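Local coordinates for protein exonuclease mut-7 homolog (Aedes aegypti, PDB 7JW2) that probably trims the 3' ends of Argonaute-bound microRNAs as a magnesium-dependent 3'-5' exoribonuclease, this chain being its exonuclease domain, at residues A2-R6 and L159-L163; Q31-F36 and D88-S93; L79-N85 and F110-Y114; L125-R130 and N148-L154. One frame throughout, in Å; residues are numbered along the deposited sequence.

Contact 1: residues A2-R6 and L159-L163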
loop_
_atom_site.group_PDB
_atom_site.type_symbol
_atom_site.label_atom_id
_atom_site.label_comp_id
_atom_site.label_asym_id
_atom_site.label_seq_id
_atom_site.Cartn_x
_atom_site.Cartn_y
_atom_site.Cartn_z
ATOM N N ALA A 2 24.944 21.970 9.927
ATOM C CA ALA A 2 24.299 22.874 10.875
ATOM C C ALA A 2 22.821 23.106 10.539
ATOM O O ALA A 2 22.020 23.357 11.439
ATOM C CB ALA A 2 25.042 24.188 10.938
ATOM N N HIS A 3 22.456 23.031 9.257
ATOM C CA HIS A 3 21.043 22.897 8.921
ATOM C C HIS A 3 20.500 21.613 9.537
ATOM O O HIS A 3 21.188 20.587 9.586
ATOM C CB HIS A 3 20.833 22.875 7.407
ATOM C CG HIS A 3 19.387 22.891 7.006
ATOM N ND1 HIS A 3 18.455 23.686 7.639
ATOM C CD2 HIS A 3 18.706 22.184 6.070
ATOM C CE1 HIS A 3 17.267 23.487 7.094
ATOM N NE2 HIS A 3 17.394 22.584 6.138
ATOM N N THR A 4 19.275 21.675 10.044
ATOM C CA THR A 4 18.650 20.522 10.674
ATOM C C THR A 4 17.234 20.342 10.146
ATOM O O THR A 4 16.618 21.279 9.632
ATOM C CB THR A 4 18.606 20.663 12.200
ATOM O OG1 THR A 4 17.968 21.899 12.537
ATOM C CG2 THR A 4 20.008 20.636 12.786
ATOM N N LEU A 5 16.725 19.118 10.291
ATOM C CA LEU A 5 15.370 18.794 9.867
ATOM C C LEU A 5 14.360 19.316 10.882
ATOM O O LEU A 5 14.426 18.971 12.066
ATOM C CB LEU A 5 15.223 17.280 9.708
ATOM C CG LEU A 5 13.837 16.733 9.357
ATOM C CD1 LEU A 5 13.373 17.296 8.029
ATOM C CD2 LEU A 5 13.849 15.206 9.325
ATOM N N ARG A 6 13.402 20.121 10.417
ATOM C CA ARG A 6 12.439 20.695 11.350
ATOM C C ARG A 6 11.334 19.727 11.747
ATOM O O ARG A 6 10.638 19.985 12.735
ATOM C CB ARG A 6 11.841 21.983 10.776
ATOM C CG ARG A 6 11.038 21.851 9.511
ATOM C CD ARG A 6 10.626 23.255 9.109
ATOM N NE ARG A 6 9.928 23.343 7.835
ATOM C CZ ARG A 6 8.665 22.978 7.655
ATOM N NH1 ARG A 6 7.969 22.465 8.664
ATOM N NH2 ARG A 6 8.094 23.114 6.464
ATOM N N LEU A 159 18.786 28.749 2.438
ATOM C CA LEU A 159 18.401 28.629 3.832
ATOM C C LEU A 159 19.376 29.260 4.814
ATOM O O LEU A 159 19.057 29.327 6.007
ATOM C CB LEU A 159 18.217 27.150 4.193
ATOM C CG LEU A 159 17.424 26.313 3.189
ATOM C CD1 LEU A 159 17.455 24.880 3.659
ATOM C CD2 LEU A 159 15.993 26.816 3.028
ATOM N N GLY A 160 20.538 29.721 4.361
ATOM C CA GLY A 160 21.435 30.457 5.236
ATOM C C GLY A 160 22.139 29.621 6.273
ATOM O O GLY A 160 22.651 30.168 7.256
ATOM N N LYS A 161 22.181 28.306 6.088
ATOM C CA LYS A 161 22.894 27.420 6.990
ATOM C C LYS A 161 23.775 26.469 6.192
ATOM O O LYS A 161 23.574 26.246 4.995
ATOM C CB LYS A 161 21.923 26.638 7.881
ATOM C CG LYS A 161 21.159 27.531 8.844
ATOM C CD LYS A 161 20.063 26.773 9.557
ATOM C CE LYS A 161 19.371 27.659 10.576
ATOM N NZ LYS A 161 18.753 26.860 11.667
ATOM N N LYS A 162 24.785 25.938 6.868
ATOM C CA LYS A 162 25.688 24.982 6.251
ATOM C C LYS A 162 25.050 23.595 6.242
ATOM O O LYS A 162 24.449 23.172 7.230
ATOM C CB LYS A 162 27.009 24.960 7.019
ATOM C CG LYS A 162 28.099 24.113 6.407
ATOM C CD LYS A 162 29.203 23.864 7.430
ATOM C CE LYS A 162 30.164 22.791 6.961
ATOM N NZ LYS A 162 30.949 23.245 5.779
ATOM N N LEU A 163 25.166 22.897 5.114
ATOM C CA LEU A 163 24.728 21.504 5.018
ATOM C C LEU A 163 25.852 20.599 5.511
ATOM O O LEU A 163 26.921 20.534 4.897
ATOM C CB LEU A 163 24.338 21.150 3.586
ATOM C CG LEU A 163 23.805 19.735 3.368
ATOM C CD1 LEU A 163 22.414 19.635 3.950
ATOM C CD2 LEU A 163 23.818 19.382 1.882
HETATM O O HOH W 1 19.573 24.297 12.458
HETATM O O HOH W 2 17.961 24.478 10.207
#
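H3 reaches L159 because its ring leaves the backbone with CG anti to the main-chain N (chi1 -174°). The L159 CD1 methyl lies over one face of the imidazole, displaced toward the rim, and makes a CH-pi contact 3.8 Å from the ring centroid. K161 runs extended across H3 at about a right angle. Its CD sits at the ring edge, 4.0 Å from H3 ND1.

The backbones are joined through one acceptor. K162 O takes H3 N at 2.8 Å in an almost straight bond (178°) and A2 N at 3.0 Å. The A2 donor stands above the carbonyl plane. One water links K161 NZ with A2 O and T4 OG1; another links K161 NZ (2.9 Å) with H3 ND1 (2.7 Å) and T4 N.

H3 NE2 hydrogen-bonds E194 OE1 of helix 179-205. Both imidazole nitrogens therefore have polar partners, which fixes the rotation of the ring. The nearby E194 carboxylate would probably favour a protonated histidine, while the K161 ammonium would oppose it. The N-terminal tail is thus held at the surface by backbone bonds, waters, the E194 bond and one methyl-ring contact.

Contact 2: residues Q31-F36 and D88-S93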
loop_
_atom_site.group_PDB
_atom_site.type_symbol
_atom_site.label_atom_id
_atom_site.label_comp_id
_atom_site.label_asym_id
_atom_site.label_seq_id
_atom_site.Cartn_x
_atom_site.Cartn_y
_atom_site.Cartn_z
ATOM N N GLN A 31 -0.121 12.708 -2.465
ATOM C CA GLN A 31 0.603 13.960 -2.396
ATOM C C GLN A 31 0.730 14.593 -3.773
ATOM O O GLN A 31 0.701 13.917 -4.805
ATOM C CB GLN A 31 2.006 13.728 -1.834
ATOM C CG GLN A 31 2.032 13.170 -0.424
ATOM C CD GLN A 31 1.841 14.233 0.630
ATOM O OE1 GLN A 31 2.000 15.433 0.359
ATOM N NE2 GLN A 31 1.502 13.810 1.842
ATOM N N SER A 32 0.896 15.918 -3.774
ATOM C CA SER A 32 1.127 16.662 -5.004
ATOM C C SER A 32 2.574 17.085 -5.189
ATOM O O SER A 32 2.944 17.488 -6.299
ATOM C CB SER A 32 0.247 17.916 -5.057
ATOM O OG SER A 32 -1.100 17.523 -5.185
ATOM N N MET A 33 3.403 16.969 -4.152
ATOM C CA MET A 33 4.813 17.323 -4.253
ATOM C C MET A 33 5.612 16.430 -3.313
ATOM O O MET A 33 5.281 16.334 -2.125
ATOM C CB MET A 33 5.051 18.800 -3.920
ATOM C CG MET A 33 6.508 19.200 -4.060
ATOM S SD MET A 33 6.853 20.968 -4.005
ATOM C CE MET A 33 6.065 21.371 -2.477
ATOM N N ILE A 34 6.663 15.795 -3.853
ATOM C CA ILE A 34 7.538 14.878 -3.125
ATOM C C ILE A 34 8.966 15.205 -3.530
ATOM O O ILE A 34 9.236 15.558 -4.679
ATOM C CB ILE A 34 7.246 13.391 -3.449
ATOM C CG1 ILE A 34 5.775 13.082 -3.234
ATOM C CG2 ILE A 34 8.117 12.428 -2.608
ATOM C CD1 ILE A 34 5.419 12.990 -1.838
ATOM N N ALA A 35 9.894 15.068 -2.595
ATOM C CA ALA A 35 11.306 15.173 -2.922
ATOM C C ALA A 35 11.949 13.804 -2.761
ATOM O O ALA A 35 11.518 13.007 -1.929
ATOM C CB ALA A 35 12.000 16.205 -2.030
ATOM N N PHE A 36 12.965 13.518 -3.569
ATOM C CA PHE A 36 13.627 12.222 -3.429
ATOM C C PHE A 36 15.137 12.355 -3.527
ATOM O O PHE A 36 15.683 13.275 -4.154
ATOM C CB PHE A 36 13.104 11.171 -4.437
ATOM C CG PHE A 36 13.516 11.389 -5.867
ATOM C CD1 PHE A 36 14.687 10.852 -6.378
ATOM C CD2 PHE A 36 12.673 12.068 -6.725
ATOM C CE1 PHE A 36 15.035 11.043 -7.717
ATOM C CE2 PHE A 36 12.998 12.254 -8.062
ATOM C CZ PHE A 36 14.179 11.743 -8.562
ATOM N N ASP A 88 0.982 14.174 -12.570
ATOM C CA ASP A 88 0.233 15.037 -11.664
ATOM C C ASP A 88 0.860 15.129 -10.275
ATOM O O ASP A 88 0.244 15.692 -9.363
ATOM C CB ASP A 88 -1.244 14.587 -11.570
ATOM C CG ASP A 88 -1.410 13.139 -11.106
ATOM O OD1 ASP A 88 -0.454 12.352 -11.241
ATOM O OD2 ASP A 88 -2.508 12.778 -10.613
ATOM N N VAL A 89 2.059 14.576 -10.083
ATOM C CA VAL A 89 2.802 14.713 -8.832
ATOM C C VAL A 89 4.168 15.300 -9.157
ATOM O O VAL A 89 4.918 14.738 -9.960
ATOM C CB VAL A 89 2.950 13.371 -8.099
ATOM C CG1 VAL A 89 3.591 13.588 -6.737
ATOM C CG2 VAL A 89 1.602 12.681 -7.988
ATOM N N LEU A 90 4.469 16.457 -8.577
ATOM C CA LEU A 90 5.796 17.052 -8.726
ATOM C C LEU A 90 6.810 16.302 -7.864
ATOM O O LEU A 90 6.581 16.112 -6.670
ATOM C CB LEU A 90 5.755 18.532 -8.333
ATOM C CG LEU A 90 7.096 19.266 -8.336
ATOM C CD1 LEU A 90 7.717 19.287 -9.727
ATOM C CD2 LEU A 90 6.938 20.680 -7.802
ATOM N N LYS A 91 7.909 15.865 -8.473
ATOM C CA LYS A 91 9.040 15.294 -7.744
ATOM C C LYS A 91 10.207 16.268 -7.812
ATOM O O LYS A 91 10.548 16.754 -8.895
ATOM C CB LYS A 91 9.477 13.935 -8.312
ATOM C CG LYS A 91 8.700 12.711 -7.806
ATOM C CD LYS A 91 7.304 12.622 -8.466
ATOM C CE LYS A 91 7.393 12.580 -9.988
ATOM N NZ LYS A 91 6.046 12.331 -10.650
ATOM N N LEU A 92 10.798 16.571 -6.663
ATOM C CA LEU A 92 11.988 17.412 -6.602
ATOM C C LEU A 92 13.215 16.535 -6.428
ATOM O O LEU A 92 13.170 15.539 -5.703
ATOM C CB LEU A 92 11.908 18.396 -5.440
ATOM C CG LEU A 92 10.721 19.341 -5.417
ATOM C CD1 LEU A 92 10.716 20.125 -4.128
ATOM C CD2 LEU A 92 10.769 20.264 -6.614
ATOM N N SER A 93 14.308 16.928 -7.075
ATOM C CA SER A 93 15.537 16.147 -7.083
ATOM C C SER A 93 16.696 17.093 -7.353
ATOM O O SER A 93 16.500 18.261 -7.690
ATOM C CB SER A 93 15.453 15.058 -8.156
ATOM O OG SER A 93 15.361 15.682 -9.434
HETATM O O HOH W 3 -1.583 15.083 -7.027
#
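The ring of F36 has S93 CB over one face, a CH-pi contact at 4.0 Å from the centroid. K91 CB lies at the ring edge, in its plane, 3.9 Å from F36 CE2. A chi1 of 72° sets F36 CG between the backbone N and the carbonyl carbon, and this swings the ring across to the neighbouring strand. F84 of helix 73-84 meets the same ring edge-to-face.

The strands 33-36 and 90-93 run parallel, with M33, I34 and A35 paired to L90, K91 and L92. I34 bonds strand 90-93 through both its N and its O: N donates to L90 O at 2.8 Å, and O accepts L92 N at 2.7 Å. Bonds from L90 N to S32 O and from F36 N to L92 O complete the set.

On the face of M33, A35, L90 and L92, the M33 sulfur touches L90 CD2 at 3.8 Å and L92 CD1 at 4.0 Å. L192, L193 and Y196 of helix 179-205 pack against this face. On the other face, beside apolar I34, the K91 chain folds back through bends at chi2 and chi3, and NZ reaches V89 O at 2.7 Å. Main-chain oxygens of V83, F84 and S120 also surround NZ, more acceptors than it has protons. These carbonyls would probably stabilise a charged ammonium where the residue is buried.

Contact 3: residues L79-N85 and F110-Y114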
loop_
_atom_site.group_PDB
_atom_site.type_symbol
_atom_site.label_atom_id
_atom_site.label_comp_id
_atom_site.label_asym_id
_atom_site.label_seq_id
_atom_site.Cartn_x
_atom_site.Cartn_y
_atom_site.Cartn_z
ATOM N N LEU A 79 5.491 1.496 -6.641
ATOM C CA LEU A 79 6.066 2.795 -6.313
ATOM C C LEU A 79 6.289 3.626 -7.571
ATOM O O LEU A 79 6.000 4.833 -7.594
ATOM C CB LEU A 79 7.382 2.604 -5.554
ATOM C CG LEU A 79 8.099 3.889 -5.129
ATOM C CD1 LEU A 79 7.205 4.701 -4.202
ATOM C CD2 LEU A 79 9.419 3.550 -4.461
ATOM N N ALA A 80 6.799 3.006 -8.631
ATOM C CA ALA A 80 6.987 3.746 -9.872
ATOM C C ALA A 80 5.655 4.242 -10.421
ATOM O O ALA A 80 5.528 5.410 -10.816
ATOM C CB ALA A 80 7.722 2.885 -10.900
ATOM N N LYS A 81 4.628 3.396 -10.402
ATOM C CA LYS A 81 3.371 3.790 -11.025
ATOM C C LYS A 81 2.647 4.863 -10.222
ATOM O O LYS A 81 2.044 5.777 -10.802
ATOM C CB LYS A 81 2.478 2.570 -11.191
ATOM C CG LYS A 81 1.046 2.920 -11.531
ATOM C CD LYS A 81 0.288 1.670 -11.830
ATOM C CE LYS A 81 -1.067 1.974 -12.413
ATOM N NZ LYS A 81 -1.862 0.735 -12.283
ATOM N N ASN A 82 2.653 4.759 -8.896
ATOM C CA ASN A 82 1.784 5.595 -8.081
ATOM C C ASN A 82 2.475 6.838 -7.543
ATOM O O ASN A 82 1.801 7.685 -6.932
ATOM C CB ASN A 82 1.186 4.773 -6.944
ATOM C CG ASN A 82 0.171 3.780 -7.449
ATOM O OD1 ASN A 82 -0.926 4.162 -7.854
ATOM N ND2 ASN A 82 0.534 2.500 -7.461
ATOM N N VAL A 83 3.775 7.004 -7.805
ATOM C CA VAL A 83 4.508 8.194 -7.375
ATOM C C VAL A 83 5.351 8.755 -8.519
ATOM O O VAL A 83 5.167 9.905 -8.928
ATOM C CB VAL A 83 5.388 7.892 -6.144
ATOM C CG1 VAL A 83 6.253 9.099 -5.779
ATOM C CG2 VAL A 83 4.512 7.479 -4.957
ATOM N N PHE A 84 6.293 7.967 -9.045
ATOM C CA PHE A 84 7.320 8.565 -9.894
ATOM C C PHE A 84 6.848 8.821 -11.318
ATOM O O PHE A 84 7.142 9.885 -11.882
ATOM C CB PHE A 84 8.571 7.698 -9.890
ATOM C CG PHE A 84 9.402 7.903 -8.684
ATOM C CD1 PHE A 84 9.047 7.306 -7.484
ATOM C CD2 PHE A 84 10.496 8.753 -8.717
ATOM C CE1 PHE A 84 9.798 7.513 -6.343
ATOM C CE2 PHE A 84 11.255 8.965 -7.586
ATOM C CZ PHE A 84 10.908 8.348 -6.391
ATOM N N ASN A 85 6.133 7.877 -11.919
ATOM C CA ASN A 85 5.721 8.004 -13.318
ATOM C C ASN A 85 4.342 8.613 -13.461
ATOM O O ASN A 85 3.524 8.161 -14.269
ATOM C CB ASN A 85 5.781 6.637 -13.993
ATOM C CG ASN A 85 7.188 6.102 -14.082
ATOM O OD1 ASN A 85 8.157 6.865 -14.091
ATOM N ND2 ASN A 85 7.312 4.784 -14.145
ATOM N N PHE A 110 12.218 -0.936 -10.538
ATOM C CA PHE A 110 11.899 0.444 -10.165
ATOM C C PHE A 110 12.202 1.302 -11.382
ATOM O O PHE A 110 13.213 2.008 -11.460
ATOM C CB PHE A 110 12.698 0.870 -8.936
ATOM C CG PHE A 110 12.346 2.243 -8.424
ATOM C CD1 PHE A 110 11.027 2.643 -8.307
ATOM C CD2 PHE A 110 13.347 3.150 -8.084
ATOM C CE1 PHE A 110 10.702 3.914 -7.851
ATOM C CE2 PHE A 110 13.021 4.421 -7.617
ATOM C CZ PHE A 110 11.697 4.798 -7.504
ATOM N N ASN A 111 11.294 1.225 -12.350
ATOM C CA ASN A 111 11.533 1.702 -13.708
ATOM C C ASN A 111 10.981 3.120 -13.839
ATOM O O ASN A 111 9.868 3.337 -14.306
ATOM C CB ASN A 111 10.889 0.731 -14.696
ATOM C CG ASN A 111 11.031 1.162 -16.130
ATOM O OD1 ASN A 111 12.121 1.487 -16.583
ATOM N ND2 ASN A 111 9.924 1.150 -16.862
ATOM N N VAL A 112 11.787 4.095 -13.418
ATOM C CA VAL A 112 11.377 5.501 -13.455
ATOM C C VAL A 112 11.641 6.076 -14.840
ATOM O O VAL A 112 12.746 5.933 -15.382
ATOM C CB VAL A 112 12.110 6.317 -12.379
ATOM C CG1 VAL A 112 11.714 7.785 -12.490
ATOM C CG2 VAL A 112 11.804 5.779 -10.983
ATOM N N MET A 113 10.635 6.754 -15.396
ATOM C CA MET A 113 10.733 7.394 -16.705
ATOM C C MET A 113 11.202 8.841 -16.552
ATOM O O MET A 113 10.499 9.677 -15.976
ATOM C CB MET A 113 9.388 7.338 -17.433
ATOM C CG MET A 113 8.696 5.966 -17.372
ATOM S SD MET A 113 6.976 5.935 -17.958
ATOM C CE MET A 113 6.649 4.175 -17.976
ATOM N N TYR A 114 12.380 9.140 -17.085
ATOM C CA TYR A 114 12.915 10.502 -17.061
ATOM C C TYR A 114 13.689 10.706 -18.358
ATOM O O TYR A 114 14.835 10.267 -18.473
ATOM C CB TYR A 114 13.797 10.727 -15.839
ATOM C CG TYR A 114 14.268 12.154 -15.657
ATOM C CD1 TYR A 114 13.367 13.179 -15.372
ATOM C CD2 TYR A 114 15.613 12.474 -15.769
ATOM C CE1 TYR A 114 13.808 14.493 -15.204
ATOM C CE2 TYR A 114 16.062 13.772 -15.600
ATOM C CZ TYR A 114 15.155 14.775 -15.318
ATOM O OH TYR A 114 15.600 16.070 -15.154
#
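F110 points the edge of its ring at the face of F84. The planes stand at 88° with centroids 5.0 Å apart, a T-shaped pair. The atom that enters is F110 CZ, above the F84 ring toward its rim and 3.5 Å from F84 CE1. L79 reaches the same phenyl obliquely, with its CD2 3.6 Å from F110 CE1. V112 fills in beside them, its CG2 3.9 Å from F84 CB.

Next to this apolar group, N85 uses both ends of its amide on the loop backbone. OD1 accepts M113 N at 2.8 Å in a nearly straight bond (175°), and that donor is tilted from the carbonyl plane. ND2 donates to N111 O at 2.9 Å, and N111 O lies in the plane of the N85 amide. The two bonds fix the amide's rotation. M113 lies across it at about a right angle, with its CG 3.4 Å from N85 OD1.

Further out, the backbones set these groups in place. N85 is the first residue beyond helix 73-84, which widens into a pi-type turn at its end. N85 N still bonds A80 O. N111 centres an inverse gamma turn that presents its carbonyl to the amide. W76 and F103 meet the F110 ring, and L79 packs on F21 and L25 of helix 18-28. Nearby, N82 bonds K18 of the second subunit.

The contact therefore combines two chemistries. Aromatic and aliphatic packing holds the helix to the loop in the interior, and a two-bond amide bridge ties the helix end to the loop backbone.

Contact 4: residues L125-R130 and N148-L154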
loop_
_atom_site.group_PDB
_atom_site.type_symbol
_atom_site.label_atom_id
_atom_site.label_comp_id
_atom_site.label_asym_id
_atom_site.label_seq_id
_atom_site.Cartn_x
_atom_site.Cartn_y
_atom_site.Cartn_z
ATOM N N LEU A 125 16.560 20.386 -9.564
ATOM C CA LEU A 125 16.736 21.729 -9.010
ATOM C C LEU A 125 17.992 22.406 -9.534
ATOM O O LEU A 125 18.066 23.641 -9.498
ATOM C CB LEU A 125 16.764 21.692 -7.483
ATOM C CG LEU A 125 15.387 21.452 -6.847
ATOM C CD1 LEU A 125 15.533 21.200 -5.364
ATOM C CD2 LEU A 125 14.456 22.634 -7.089
ATOM N N GLN A 126 18.971 21.638 -10.021
ATOM C CA GLN A 126 20.125 22.268 -10.660
ATOM C C GLN A 126 19.728 22.995 -11.939
ATOM O O GLN A 126 20.326 24.025 -12.272
ATOM C CB GLN A 126 21.203 21.224 -10.952
ATOM C CG GLN A 126 22.566 21.830 -11.278
ATOM C CD GLN A 126 23.673 20.801 -11.263
ATOM O OE1 GLN A 126 23.461 19.644 -11.618
ATOM N NE2 GLN A 126 24.871 21.223 -10.863
ATOM N N LEU A 127 18.721 22.492 -12.658
ATOM C CA LEU A 127 18.225 23.184 -13.846
ATOM C C LEU A 127 17.470 24.450 -13.473
ATOM O O LEU A 127 17.587 25.476 -14.157
ATOM C CB LEU A 127 17.321 22.255 -14.657
ATOM C CG LEU A 127 17.971 21.079 -15.379
ATOM C CD1 LEU A 127 16.910 20.231 -16.066
ATOM C CD2 LEU A 127 19.003 21.576 -16.379
ATOM N N LEU A 128 16.674 24.397 -12.404
ATOM C CA LEU A 128 15.997 25.593 -11.925
ATOM C C LEU A 128 17.007 26.638 -11.464
ATOM O O LEU A 128 16.851 27.829 -11.750
ATOM C CB LEU A 128 15.034 25.227 -10.795
ATOM C CG LEU A 128 14.279 26.357 -10.093
ATOM C CD1 LEU A 128 13.273 27.032 -11.028
ATOM C CD2 LEU A 128 13.581 25.831 -8.839
ATOM N N TRP A 129 18.052 26.201 -10.755
ATOM C CA TRP A 129 19.144 27.085 -10.361
ATOM C C TRP A 129 19.729 27.810 -11.565
ATOM O O TRP A 129 19.835 29.042 -11.572
ATOM C CB TRP A 129 20.213 26.253 -9.653
ATOM C CG TRP A 129 21.292 27.013 -8.956
ATOM C CD1 TRP A 129 21.532 28.361 -8.996
ATOM C CD2 TRP A 129 22.281 26.453 -8.095
ATOM N NE1 TRP A 129 22.623 28.668 -8.209
ATOM C CE2 TRP A 129 23.102 27.511 -7.651
ATOM C CE3 TRP A 129 22.558 25.153 -7.665
ATOM C CZ2 TRP A 129 24.176 27.306 -6.787
ATOM C CZ3 TRP A 129 23.629 24.951 -6.808
ATOM C CH2 TRP A 129 24.420 26.025 -6.378
ATOM N N ARG A 130 20.095 27.058 -12.603
ATOM C CA ARG A 130 20.698 27.666 -13.784
ATOM C C ARG A 130 19.727 28.597 -14.494
ATOM O O ARG A 130 20.144 29.606 -15.077
ATOM C CB ARG A 130 21.194 26.574 -14.735
ATOM C CG ARG A 130 22.478 25.895 -14.267
ATOM C CD ARG A 130 22.714 24.559 -14.954
ATOM N NE ARG A 130 22.092 24.492 -16.272
ATOM C CZ ARG A 130 21.903 23.366 -16.953
ATOM N NH1 ARG A 130 22.292 22.204 -16.442
ATOM N NH2 ARG A 130 21.327 23.401 -18.149
ATOM N N ASN A 148 30.211 27.100 -6.424
ATOM C CA ASN A 148 30.098 25.843 -7.151
ATOM C C ASN A 148 28.658 25.356 -7.086
ATOM O O ASN A 148 27.981 25.519 -6.067
ATOM C CB ASN A 148 31.036 24.796 -6.556
ATOM C CG ASN A 148 32.487 25.072 -6.873
ATOM O OD1 ASN A 148 32.802 25.778 -7.832
ATOM N ND2 ASN A 148 33.383 24.510 -6.068
ATOM N N GLN A 149 28.183 24.764 -8.181
ATOM C CA GLN A 149 26.768 24.400 -8.295
ATOM C C GLN A 149 26.537 22.980 -7.776
ATOM O O GLN A 149 26.271 22.039 -8.524
ATOM C CB GLN A 149 26.290 24.559 -9.734
ATOM C CG GLN A 149 26.182 26.006 -10.197
ATOM C CD GLN A 149 25.225 26.184 -11.363
ATOM O OE1 GLN A 149 24.591 27.232 -11.505
ATOM N NE2 GLN A 149 25.109 25.155 -12.201
ATOM N N ASN A 150 26.641 22.840 -6.456
ATOM C CA ASN A 150 26.324 21.602 -5.755
ATOM C C ASN A 150 25.220 21.858 -4.734
ATOM O O ASN A 150 24.843 23.002 -4.469
ATOM C CB ASN A 150 27.570 21.010 -5.078
ATOM C CG ASN A 150 28.272 21.997 -4.161
ATOM O OD1 ASN A 150 27.660 22.596 -3.272
ATOM N ND2 ASN A 150 29.573 22.172 -4.376
ATOM N N LEU A 151 24.695 20.772 -4.153
ATOM C CA LEU A 151 23.544 20.909 -3.264
ATOM C C LEU A 151 23.911 21.653 -1.984
ATOM O O LEU A 151 23.114 22.454 -1.478
ATOM C CB LEU A 151 22.944 19.533 -2.945
ATOM C CG LEU A 151 21.777 19.542 -1.957
ATOM C CD1 LEU A 151 20.599 20.332 -2.523
ATOM C CD2 LEU A 151 21.344 18.119 -1.590
ATOM N N ALA A 152 25.112 21.422 -1.450
ATOM C CA ALA A 152 25.495 22.102 -0.219
ATOM C C ALA A 152 25.482 23.614 -0.398
ATOM O O ALA A 152 25.047 24.349 0.495
ATOM C CB ALA A 152 26.878 21.634 0.232
ATOM N N ASN A 153 25.942 24.094 -1.547
ATOM C CA ASN A 153 25.944 25.536 -1.778
ATOM C C ASN A 153 24.531 26.066 -2.006
ATOM O O ASN A 153 24.210 27.185 -1.590
ATOM C CB ASN A 153 26.852 25.875 -2.956
ATOM C CG ASN A 153 28.321 25.736 -2.602
ATOM O OD1 ASN A 153 28.675 25.660 -1.426
ATOM N ND2 ASN A 153 29.177 25.696 -3.613
ATOM N N LEU A 154 23.671 25.281 -2.661
ATOM C CA LEU A 154 22.288 25.711 -2.844
ATOM C C LEU A 154 21.558 25.808 -1.510
ATOM O O LEU A 154 20.718 26.694 -1.312
ATOM C CB LEU A 154 21.563 24.749 -3.788
ATOM C CG LEU A 154 20.195 25.215 -4.268
ATOM C CD1 LEU A 154 20.257 26.667 -4.773
ATOM C CD2 LEU A 154 19.687 24.263 -5.350
#
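The backbones stay apart, with no clear hydrogen bond between them: Q126 and Q149 are nearest at 7.4 Å between CA atoms, W129 and L154 at 8.3 Å. Side chains bridge the distance, and W129 does most of it. Its CG is anti to the main-chain N (chi1 -169°), which sends the indole out from helix 125-132 and between two residues of the other segment.

Q149 CG lies over one face, 4.1 Å from the centroid of the six-membered ring. L154 CD1 lies over the opposite face at 4.0 Å, close to the ring centre. Both are CH-pi contacts. N150 O is at the edge, 3.3 Å from W129 CZ3, and N153 CB also meets the edge. L154 runs antiparallel to the indole side chain, and its CB is 3.7 Å from W129 CZ3. F140 meets the indole from outside the two segments.

Around the start of helix 151-159, polar groups hold the turn in shape. N150 is the N-cap: its OD1 accepts N153 N at 2.9 Å. The N153 side chain returns a bond from ND2 to N148 O at 2.7 Å. N153 OD1 is in turn bonded by R156. Q149 is the centre of an inverse gamma turn, which leads the chain into the cap.

L151 and L154 continue the packing onto I195 of helix 179-205. The arrangement is a tryptophan sandwiched at an asparagine-capped helix start, joining two helices of the RNase H-like 3'-5' exonuclease fold.

Contact 2 lies nearest the chain's centre and forms part of the central sheet. Contact 3 is buried; contacts 2 and 4 are partly so. Contact 1 lies at the surface, on the opposite side of the centre from contact 3. Contacts 2 and 3 share a border at the end of helix 73-84. Contact 2 passes into contact 4 through the backbone pair S93 and L125. Contacts 1 and 4 touch where L163 packs on A152. Helix 179-205 faces contacts 1, 2 and 4. Parallel-strand hydrogen bonding marks contact 2, and water bridges mark contact 1. A T-shaped phenylalanine pair marks contact 3, and CH-pi contacts on both faces of an indole mark contact 4.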